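Local coordinates for putative nitrite reductase NADPH (Small subunit) oxidoreductase protein (Vibrio parahaemolyticus RIMD 2210633, PDB 3C0D) that is a putative small subunit of an NAD(P)H-dependent nitrite reductase, with a Rieske-like domain that probably serves nitrate assimilation, at residues D45-P48 / V54-R57; C68-S71 / Q76-S79; L32-I35 / G39-A42; E26-A31 / K94-T99. All blocks are in the same frame, centred on the assembly; numbering follows the deposited sequence.

Overall arrangement
All four contacts lie in one Rieske-like, all-beta domain with no alpha-helix. Interaction 4 spans the longest separation in sequence, and between its two ends come interactions 3, 1 and 2, in that order along the chain. Interactions 3 and 4 share strand 28-35 of the larger antiparallel sheet, which interaction 1 reaches through 45-48 on strand 39-47. Interaction 2 is a hairpin of the separate three-stranded sheet, its centre about 16 Å from that of interaction 4. Interaction 1 bridges the two parts: its centre is about 10 Å from interaction 2, where M55 packs on F78 and V69, and about 12 Å from interaction 4, where the D45 and R29 backbones are hydrogen-bonded.

Interaction 1: D45-P48 / V54-R57; sequences DWDP and VMSR
D45 holds the turn at V54-S56 with both its backbone carbonyl and its carboxylate, and this is the tight half of the contact. D45 O takes two N-H groups at once: M55 N at 2.9 Å, lying in the carbonyl plane, and V54 N at 3.1 Å, which sits above that plane. The side chain, with CG anti to the backbone N (chi1 -170°), swings round so that OD1 meets S56 N at 2.7 Å, a short but bent bond with 132° at the hydrogen. The 3-10 segment 55-57 therefore begins against an aspartate that binds three successive amides. M55, a selenomethionine, lays its folded chain across the D45 carbonyl, CG coming to 3.1 Å from D45 O, and its SE rests 3.8 Å from D47 CB.

The other half is looser. D47 CB and V54 CG1 touch at 4.0 Å, V54 is partly exposed, and W46 turns its indole away from 54-57 to pack edge-to-face on Y53. The D47 carboxylate looks out of this contact, probably to the S71 hydroxyl, at a doubtfully short modelled distance, and to the backbone of I49.

Buried and facing backbone N-H groups at the start of a 3-10 turn, the D45 carboxylate would be expected to stay ionised, and three polar hydrogens between strands 52-53 and 59-62 are satisfied by this one residue.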
loop_
_atom_site.group_PDB
_atom_site.type_symbol
_atom_site.label_atom_id
_atom_site.label_comp_id
_atom_site.label_asym_id
_atom_site.label_seq_id
_atom_site.Cartn_x
_atom_site.Cartn_y
_atom_site.Cartn_z
ATOM N N ASP A 45 -1.341 6.734 1.192
ATOM C CA ASP A 45 -0.009 7.271 1.363
ATOM C C ASP A 45 0.036 8.244 2.498
ATOM O O ASP A 45 1.080 8.419 3.112
ATOM C CB ASP A 45 0.476 7.949 0.088
ATOM C CG ASP A 45 1.952 8.309 0.151
ATOM O OD1 ASP A 45 2.764 7.442 0.547
ATOM O OD2 ASP A 45 2.309 9.450 -0.202
ATOM N N TRP A 46 -1.091 8.878 2.786
ATOM C CA TRP A 46 -1.149 9.828 3.894
ATOM C C TRP A 46 -1.088 9.097 5.255
ATOM O O TRP A 46 -1.870 8.184 5.515
ATOM C CB TRP A 46 -2.428 10.665 3.762
ATOM C CG TRP A 46 -2.708 11.637 4.878
ATOM C CD1 TRP A 46 -3.474 11.416 5.978
ATOM C CD2 TRP A 46 -2.257 12.995 4.970
ATOM N NE1 TRP A 46 -3.539 12.547 6.750
ATOM C CE2 TRP A 46 -2.803 13.535 6.156
ATOM C CE3 TRP A 46 -1.450 13.812 4.161
ATOM C CZ2 TRP A 46 -2.564 14.857 6.560
ATOM C CZ3 TRP A 46 -1.213 15.128 4.560
ATOM C CH2 TRP A 46 -1.774 15.636 5.749
ATOM N N ASP A 47 -0.131 9.494 6.093
ATOM C CA ASP A 47 0.065 8.936 7.430
ATOM C C ASP A 47 -0.907 9.613 8.397
ATOM O O ASP A 47 -0.751 10.788 8.727
ATOM C CB ASP A 47 1.494 9.205 7.893
ATOM C CG ASP A 47 1.738 8.767 9.323
ATOM O OD1 ASP A 47 0.759 8.434 10.024
ATOM O OD2 ASP A 47 2.909 8.764 9.751
ATOM N N PRO A 48 -1.907 8.875 8.888
ATOM C CA PRO A 48 -2.910 9.414 9.821
ATOM C C PRO A 48 -2.335 9.927 11.133
ATOM O O PRO A 48 -2.956 10.717 11.826
ATOM C CB PRO A 48 -3.844 8.234 10.035
ATOM C CG PRO A 48 -2.892 7.063 9.956
ATOM C CD PRO A 48 -2.017 7.412 8.772
ATOM N N VAL A 54 3.520 10.298 3.215
ATOM C CA VAL A 54 4.861 9.787 3.414
ATOM C C VAL A 54 4.963 8.265 3.537
ATOM O O VAL A 54 6.072 7.731 3.680
ATOM C CB VAL A 54 5.485 10.452 4.664
ATOM C CG1 VAL A 54 4.881 9.888 5.934
ATOM C CG2 VAL A 54 6.985 10.276 4.644
HETATM N N MSE A 55 3.835 7.563 3.456
HETATM C CA MSE A 55 3.868 6.118 3.598
HETATM C C MSE A 55 4.687 5.411 2.541
HETATM O O MSE A 55 5.196 4.312 2.770
HETATM C CB MSE A 55 2.455 5.538 3.628
HETATM C CG MSE A 55 1.626 5.960 4.853
HETATM SE SE MSE A 55 2.477 5.755 6.635
HETATM C CE MSE A 55 2.653 3.812 6.678
ATOM N N SER A 56 4.846 6.028 1.382
ATOM C CA SER A 56 5.625 5.367 0.349
ATOM C C SER A 56 7.085 5.288 0.781
ATOM O O SER A 56 7.844 4.462 0.302
ATOM C CB SER A 56 5.510 6.126 -0.968
ATOM O OG SER A 56 6.604 6.995 -1.160
ATOM N N ARG A 57 7.465 6.132 1.725
ATOM C CA ARG A 57 8.841 6.175 2.182
ATOM C C ARG A 57 9.115 5.317 3.413
ATOM O O ARG A 57 10.229 5.301 3.919
ATOM C CB ARG A 57 9.236 7.633 2.466
ATOM C CG ARG A 57 9.153 8.599 1.265
ATOM C CD ARG A 57 10.096 8.179 0.151
ATOM N NE ARG A 57 11.413 7.847 0.682
ATOM C CZ ARG A 57 12.254 6.989 0.113
ATOM N NH1 ARG A 57 11.910 6.376 -1.016
ATOM N NH2 ARG A 57 13.430 6.731 0.682
#

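Interaction 2: C68-S71 / Q76-S79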
loop_
_atom_site.group_PDB
_atom_site.type_symbol
_atom_site.label_atom_id
_atom_site.label_comp_id
_atom_site.label_asym_id
_atom_site.label_seq_id
_atom_site.Cartn_x
_atom_site.Cartn_y
_atom_site.Cartn_z
ATOM N N CYS A 68 4.332 -5.463 7.462
ATOM C CA CYS A 68 3.801 -4.122 7.519
ATOM C C CYS A 68 4.844 -3.073 7.144
ATOM O O CYS A 68 6.035 -3.381 6.971
ATOM C CB CYS A 68 3.310 -3.857 8.943
ATOM S SG CYS A 68 2.972 -5.382 9.871
ATOM N N VAL A 69 4.381 -1.831 7.025
ATOM C CA VAL A 69 5.249 -0.706 6.705
ATOM C C VAL A 69 5.283 0.284 7.878
ATOM O O VAL A 69 4.244 0.701 8.398
ATOM C CB VAL A 69 4.776 0.020 5.430
ATOM C CG1 VAL A 69 3.317 0.378 5.547
ATOM C CG2 VAL A 69 5.611 1.265 5.217
ATOM N N ALA A 70 6.493 0.640 8.291
ATOM C CA ALA A 70 6.697 1.583 9.384
ATOM C C ALA A 70 6.667 3.039 8.880
ATOM O O ALA A 70 7.424 3.413 7.973
ATOM C CB ALA A 70 8.040 1.298 10.070
ATOM N N SER A 71 5.792 3.860 9.453
ATOM C CA SER A 71 5.743 5.246 9.023
ATOM C C SER A 71 7.136 5.820 9.244
ATOM O O SER A 71 7.770 5.544 10.265
ATOM C CB SER A 71 4.721 6.045 9.831
ATOM O OG SER A 71 4.818 7.421 9.499
ATOM N N GLN A 76 5.189 4.279 13.635
ATOM C CA GLN A 76 4.154 3.263 13.835
ATOM C C GLN A 76 4.135 2.241 12.688
ATOM O O GLN A 76 4.474 2.559 11.545
ATOM C CB GLN A 76 2.773 3.902 13.975
ATOM C CG GLN A 76 2.539 4.629 15.287
ATOM C CD GLN A 76 2.830 6.114 15.201
ATOM O OE1 GLN A 76 2.254 6.818 14.377
ATOM N NE2 GLN A 76 3.720 6.599 16.058
ATOM N N HIS A 77 3.742 1.009 12.998
ATOM C CA HIS A 77 3.698 -0.058 12.000
ATOM C C HIS A 77 2.295 -0.283 11.467
ATOM O O HIS A 77 1.341 -0.432 12.227
ATOM C CB HIS A 77 4.227 -1.358 12.601
ATOM C CG HIS A 77 5.697 -1.334 12.874
ATOM N ND1 HIS A 77 6.640 -1.509 11.886
ATOM C CD2 HIS A 77 6.390 -1.109 14.015
ATOM C CE1 HIS A 77 7.851 -1.390 12.404
ATOM N NE2 HIS A 77 7.726 -1.146 13.693
ATOM N N PHE A 78 2.173 -0.322 10.148
ATOM C CA PHE A 78 0.876 -0.538 9.519
ATOM C C PHE A 78 0.869 -1.770 8.621
ATOM O O PHE A 78 1.658 -1.845 7.684
ATOM C CB PHE A 78 0.511 0.670 8.669
ATOM C CG PHE A 78 0.251 1.917 9.456
ATOM C CD1 PHE A 78 -1.026 2.201 9.925
ATOM C CD2 PHE A 78 1.267 2.848 9.665
ATOM C CE1 PHE A 78 -1.298 3.406 10.588
ATOM C CE2 PHE A 78 1.008 4.051 10.324
ATOM C CZ PHE A 78 -0.278 4.329 10.784
ATOM N N SER A 79 -0.027 -2.718 8.894
ATOM C CA SER A 79 -0.153 -3.934 8.086
ATOM C C SER A 79 -0.501 -3.669 6.621
ATOM O O SER A 79 -1.540 -3.074 6.342
ATOM C CB SER A 79 -1.251 -4.821 8.642
ATOM O OG SER A 79 -1.730 -5.669 7.610
#
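V69 and F78 sit opposite each other as the hydrogen-bonded pair of an antiparallel hairpin, and their side chains share one face of the three-stranded sheet. The F78 side chain leaves with CG beside its own backbone N (chi1 -67°), which runs the ring along the neighbouring strand: V69 O lies in the ring plane at its edge. V69 carries CG1 between its N and carbonyl carbon (chi1 52°), the turn that lets CG1 reach F78 CB at 4.2 Å. S71 holds OG anti to its N (chi1 173°), directed away from the hairpin partner, which leaves CB against the F78 rim, 4.2 Å from CE2. On the reverse face A70 offers its methyl obliquely to the H77 imidazole. M55 and C85 pack on F78 from outside the hairpin.

Backbone bonds fix the register: F78 N binds V69 O at 2.9 Å, and S71 N meets Q76 O at 2.8 Å, nearly in line with the carbonyl.

In Rieske proteins that carry a [2Fe-2S] cluster, the smaller subdomain holds it. This sheet probably corresponds to that subdomain, but no residue here is seen to bind a cluster. The pairing itself is made of backbone bonds and aliphatic or aromatic contacts, while the polar ends lead outward: S71 probably links the hairpin to strand 39-47 through D47, and S79 bonds S82, just after its own strand.

Interaction 3: L32-I35 / G39-A42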
loop_
_atom_site.group_PDB
_atom_site.type_symbol
_atom_site.label_atom_id
_atom_site.label_comp_id
_atom_site.label_asym_id
_atom_site.label_seq_id
_atom_site.Cartn_x
_atom_site.Cartn_y
_atom_site.Cartn_z
ATOM N N LEU A 32 1.929 2.052 -3.378
ATOM C CA LEU A 32 1.995 0.680 -3.858
ATOM C C LEU A 32 3.240 -0.001 -3.312
ATOM O O LEU A 32 4.319 0.592 -3.286
ATOM C CB LEU A 32 2.021 0.628 -5.382
ATOM C CG LEU A 32 0.791 1.181 -6.090
ATOM C CD1 LEU A 32 0.777 0.680 -7.517
ATOM C CD2 LEU A 32 -0.478 0.750 -5.359
ATOM N N PHE A 33 3.087 -1.246 -2.878
ATOM C CA PHE A 33 4.202 -1.992 -2.320
ATOM C C PHE A 33 4.237 -3.376 -2.946
ATOM O O PHE A 33 3.378 -4.218 -2.666
ATOM C CB PHE A 33 4.046 -2.128 -0.805
ATOM C CG PHE A 33 4.410 -0.893 -0.039
ATOM C CD1 PHE A 33 5.750 -0.558 0.175
ATOM C CD2 PHE A 33 3.415 -0.099 0.546
ATOM C CE1 PHE A 33 6.105 0.556 0.973
ATOM C CE2 PHE A 33 3.749 1.021 1.349
ATOM C CZ PHE A 33 5.097 1.339 1.559
ATOM N N TYR A 34 5.236 -3.610 -3.789
ATOM C CA TYR A 34 5.381 -4.900 -4.454
ATOM C C TYR A 34 6.177 -5.890 -3.600
ATOM O O TYR A 34 7.354 -5.671 -3.331
ATOM C CB TYR A 34 6.062 -4.697 -5.814
ATOM C CG TYR A 34 6.556 -5.961 -6.473
ATOM C CD1 TYR A 34 5.743 -7.090 -6.561
ATOM C CD2 TYR A 34 7.821 -6.013 -7.054
ATOM C CE1 TYR A 34 6.179 -8.252 -7.222
ATOM C CE2 TYR A 34 8.265 -7.167 -7.726
ATOM C CZ TYR A 34 7.434 -8.282 -7.809
ATOM O OH TYR A 34 7.831 -9.399 -8.517
ATOM N N ILE A 35 5.525 -6.967 -3.171
ATOM C CA ILE A 35 6.182 -8.000 -2.369
ATOM C C ILE A 35 6.312 -9.235 -3.254
ATOM O O ILE A 35 5.316 -9.906 -3.522
ATOM C CB ILE A 35 5.341 -8.405 -1.130
ATOM C CG1 ILE A 35 4.858 -7.162 -0.380
ATOM C CG2 ILE A 35 6.173 -9.254 -0.205
ATOM C CD1 ILE A 35 5.991 -6.288 0.151
ATOM N N GLY A 39 2.764 -10.388 -4.032
ATOM C CA GLY A 39 2.067 -9.679 -5.090
ATOM C C GLY A 39 2.188 -8.186 -4.817
ATOM O O GLY A 39 3.256 -7.723 -4.397
ATOM N N VAL A 40 1.115 -7.426 -5.033
ATOM C CA VAL A 40 1.176 -5.986 -4.798
ATOM C C VAL A 40 0.094 -5.474 -3.837
ATOM O O VAL A 40 -1.096 -5.763 -4.005
ATOM C CB VAL A 40 1.088 -5.221 -6.137
ATOM C CG1 VAL A 40 1.348 -3.757 -5.928
ATOM C CG2 VAL A 40 2.100 -5.778 -7.118
ATOM N N TYR A 41 0.515 -4.726 -2.817
ATOM C CA TYR A 41 -0.419 -4.155 -1.839
ATOM C C TYR A 41 -0.493 -2.621 -1.932
ATOM O O TYR A 41 0.521 -1.946 -2.106
ATOM C CB TYR A 41 -0.022 -4.571 -0.426
ATOM C CG TYR A 41 -0.116 -6.054 -0.205
ATOM C CD1 TYR A 41 0.874 -6.906 -0.668
ATOM C CD2 TYR A 41 -1.224 -6.615 0.432
ATOM C CE1 TYR A 41 0.770 -8.297 -0.506
ATOM C CE2 TYR A 41 -1.349 -8.000 0.602
ATOM C CZ TYR A 41 -0.346 -8.840 0.129
ATOM O OH TYR A 41 -0.468 -10.222 0.276
ATOM N N ALA A 42 -1.700 -2.079 -1.811
ATOM C CA ALA A 42 -1.922 -0.641 -1.893
ATOM C C ALA A 42 -2.482 -0.137 -0.581
ATOM O O ALA A 42 -3.383 -0.757 -0.028
ATOM C CB ALA A 42 -2.903 -0.341 -3.000
#
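The side chains of Y34 and V40 cross at about a right angle, as do those of I35 and Y41 on the reverse face. With CG anti to the Y34 backbone N (chi1 167°), the Y34 ring reaches over to the partner strand: CD1 lies 3.9 Å from V40 CG2, and G39 O comes to the ring edge near its plane. Farther along that face L32 sends CD2 against the A42 methyl, at 3.6 Å. Across the sheet, I35 CG1 touches Y41 CD1 at 4.0 Å, meeting the ring obliquely, whereas F33 turns its ring out from the pair and keeps Y41 O at its edge.

Four backbone bonds hold this register. F33 and Y41 exchange two, and I35 and G39 two more, with G39 N to I35 O the shortest at 2.6 Å. G39 has a positive phi (121°), where a CB would press on the preceding carbonyl, so glycine suits this place.

In the larger antiparallel sheet the L32 backbone bonds to A21 of strand 21-25, and L32 packs on L9 and C10 of strand 6-11. V40 and A42 lean on strand 95-100, while F33 faces L80 and Y41 faces K81, next to the smaller sheet.

Interaction 4: E26-A31 / K94-T99; sequences EGERVA and KTWRVT
V30 and W96 mark the nearest backbone approach, with CA atoms 8.4 Å apart, too far for strand pairing. Strand 39-47 accounts for that gap: it bonds to both segments, through A31 with V43 and K94 with Q44, so the contact is made by side chains alone.

The W96 indole lies between two aliphatic groups. V30 CG2 stands 3.8 Å from the centroid of the six-membered ring and only 4° off its normal, a CH-pi contact, while K94 CG lies over the opposite face, toward the rim. At the ring's edge comes the E28 carboxylate, OE1 3.3 Å from W96 CZ2, its plane turned 69° from that of the ring. K94 departs with CG anti to its backbone N and stays fully extended, which carries NZ past the indole to E28. There NZ meets OE2 at 2.7 Å on the syn lone pair and OE1 at 3.0 Å, the latter bond weak. V23 and I25 of strand 21-25 pack beside V30, and I25 also touches W96.

The carboxylate thus has an ammonium group ahead of it and the positively polarised C-H rim of the indole alongside, which should favour its ionised form. K94 is exposed and E28 partly so, and there a single salt bridge is probably only modestly stabilising. The apolar share, V30 against the indole face, is the more sheltered.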
loop_
_atom_site.group_PDB
_atom_site.type_symbol
_atom_site.label_atom_id
_atom_site.label_comp_id
_atom_site.label_asym_id
_atom_site.label_seq_id
_atom_site.Cartn_x
_atom_site.Cartn_y
_atom_site.Cartn_z
ATOM N N GLU A 26 -8.291 7.499 -8.520
ATOM C CA GLU A 26 -9.453 8.352 -8.478
ATOM C C GLU A 26 -9.313 9.457 -7.447
ATOM O O GLU A 26 -10.191 9.646 -6.614
ATOM C CB GLU A 26 -10.703 7.517 -8.202
ATOM C CG GLU A 26 -11.214 6.824 -9.451
ATOM C CD GLU A 26 -11.552 7.817 -10.565
ATOM O OE1 GLU A 26 -12.498 8.629 -10.390
ATOM O OE2 GLU A 26 -10.867 7.788 -11.615
ATOM N N GLY A 27 -8.193 10.172 -7.497
ATOM C CA GLY A 27 -7.986 11.291 -6.592
ATOM C C GLY A 27 -7.319 11.099 -5.244
ATOM O O GLY A 27 -6.784 12.053 -4.677
ATOM N N GLU A 28 -7.340 9.884 -4.712
ATOM C CA GLU A 28 -6.734 9.632 -3.417
ATOM C C GLU A 28 -5.273 9.213 -3.527
ATOM O O GLU A 28 -4.893 8.510 -4.450
ATOM C CB GLU A 28 -7.536 8.564 -2.680
ATOM C CG GLU A 28 -8.970 8.979 -2.390
ATOM C CD GLU A 28 -9.724 7.947 -1.555
ATOM O OE1 GLU A 28 -9.202 7.549 -0.479
ATOM O OE2 GLU A 28 -10.836 7.546 -1.974
ATOM N N ARG A 29 -4.460 9.656 -2.575
ATOM C CA ARG A 29 -3.040 9.330 -2.555
ATOM C C ARG A 29 -2.845 7.893 -2.150
ATOM O O ARG A 29 -3.194 7.531 -1.034
ATOM C CB ARG A 29 -2.301 10.164 -1.524
ATOM C CG ARG A 29 -0.879 10.454 -1.930
ATOM C CD ARG A 29 -0.874 11.769 -2.622
ATOM N NE ARG A 29 -2.244 12.193 -2.808
ATOM C CZ ARG A 29 -2.577 13.426 -3.110
ATOM N NH1 ARG A 29 -1.620 14.334 -3.249
ATOM N NH2 ARG A 29 -3.852 13.748 -3.277
ATOM N N VAL A 30 -2.252 7.084 -3.025
ATOM C CA VAL A 30 -2.034 5.672 -2.726
ATOM C C VAL A 30 -0.559 5.269 -2.782
ATOM O O VAL A 30 0.220 5.800 -3.578
ATOM C CB VAL A 30 -2.830 4.785 -3.707
ATOM C CG1 VAL A 30 -2.701 3.329 -3.326
ATOM C CG2 VAL A 30 -4.280 5.211 -3.719
ATOM N N ALA A 31 -0.185 4.326 -1.928
ATOM C CA ALA A 31 1.184 3.832 -1.884
ATOM C C ALA A 31 1.183 2.373 -2.324
ATOM O O ALA A 31 0.494 1.556 -1.727
ATOM C CB ALA A 31 1.752 3.959 -0.462
ATOM N N LYS A 94 -6.387 3.109 4.664
ATOM C CA LYS A 94 -7.351 2.685 3.660
ATOM C C LYS A 94 -6.607 1.783 2.678
ATOM O O LYS A 94 -5.425 2.003 2.381
ATOM C CB LYS A 94 -7.961 3.895 2.939
ATOM C CG LYS A 94 -9.047 3.527 1.947
ATOM C CD LYS A 94 -9.751 4.755 1.399
ATOM C CE LYS A 94 -10.855 4.376 0.400
ATOM N NZ LYS A 94 -11.467 5.549 -0.314
ATOM N N THR A 95 -7.308 0.761 2.191
ATOM C CA THR A 95 -6.738 -0.214 1.262
ATOM C C THR A 95 -7.468 -0.282 -0.070
ATOM O O THR A 95 -8.639 0.061 -0.165
ATOM C CB THR A 95 -6.771 -1.627 1.863
ATOM O OG1 THR A 95 -8.099 -1.907 2.328
ATOM C CG2 THR A 95 -5.787 -1.742 3.020
ATOM N N TRP A 96 -6.763 -0.734 -1.098
ATOM C CA TRP A 96 -7.341 -0.882 -2.430
ATOM C C TRP A 96 -6.999 -2.269 -2.968
ATOM O O TRP A 96 -5.844 -2.687 -2.912
ATOM C CB TRP A 96 -6.784 0.179 -3.378
ATOM C CG TRP A 96 -7.403 1.537 -3.222
ATOM C CD1 TRP A 96 -8.407 2.074 -3.979
ATOM C CD2 TRP A 96 -7.038 2.541 -2.271
ATOM N NE1 TRP A 96 -8.684 3.351 -3.560
ATOM C CE2 TRP A 96 -7.858 3.664 -2.512
ATOM C CE3 TRP A 96 -6.094 2.602 -1.239
ATOM C CZ2 TRP A 96 -7.764 4.839 -1.757
ATOM C CZ3 TRP A 96 -5.998 3.775 -0.484
ATOM C CH2 TRP A 96 -6.833 4.877 -0.750
ATOM N N ARG A 97 -8.003 -2.972 -3.483
ATOM C CA ARG A 97 -7.794 -4.304 -4.023
ATOM C C ARG A 97 -6.932 -4.201 -5.285
ATOM O O ARG A 97 -7.263 -3.456 -6.204
ATOM C CB ARG A 97 -9.142 -4.953 -4.360
ATOM C CG ARG A 97 -10.158 -5.009 -3.208
ATOM C CD ARG A 97 -11.134 -6.158 -3.434
ATOM N NE ARG A 97 -10.394 -7.416 -3.541
ATOM C CZ ARG A 97 -10.854 -8.528 -4.110
ATOM N NH1 ARG A 97 -12.075 -8.558 -4.633
ATOM N NH2 ARG A 97 -10.078 -9.607 -4.176
ATOM N N VAL A 98 -5.835 -4.950 -5.345
ATOM C CA VAL A 98 -4.952 -4.877 -6.506
ATOM C C VAL A 98 -4.527 -6.235 -7.077
ATOM O O VAL A 98 -4.291 -7.190 -6.336
ATOM C CB VAL A 98 -3.684 -4.065 -6.150
ATOM C CG1 VAL A 98 -2.770 -3.950 -7.354
ATOM C CG2 VAL A 98 -4.072 -2.690 -5.672
ATOM N N THR A 99 -4.423 -6.307 -8.402
ATOM C CA THR A 99 -4.007 -7.536 -9.077
ATOM C C THR A 99 -2.973 -7.239 -10.158
ATOM O O THR A 99 -2.874 -6.111 -10.650
ATOM C CB THR A 99 -5.191 -8.266 -9.735
ATOM O OG1 THR A 99 -5.868 -7.378 -10.637
ATOM C CG2 THR A 99 -6.150 -8.762 -8.674
#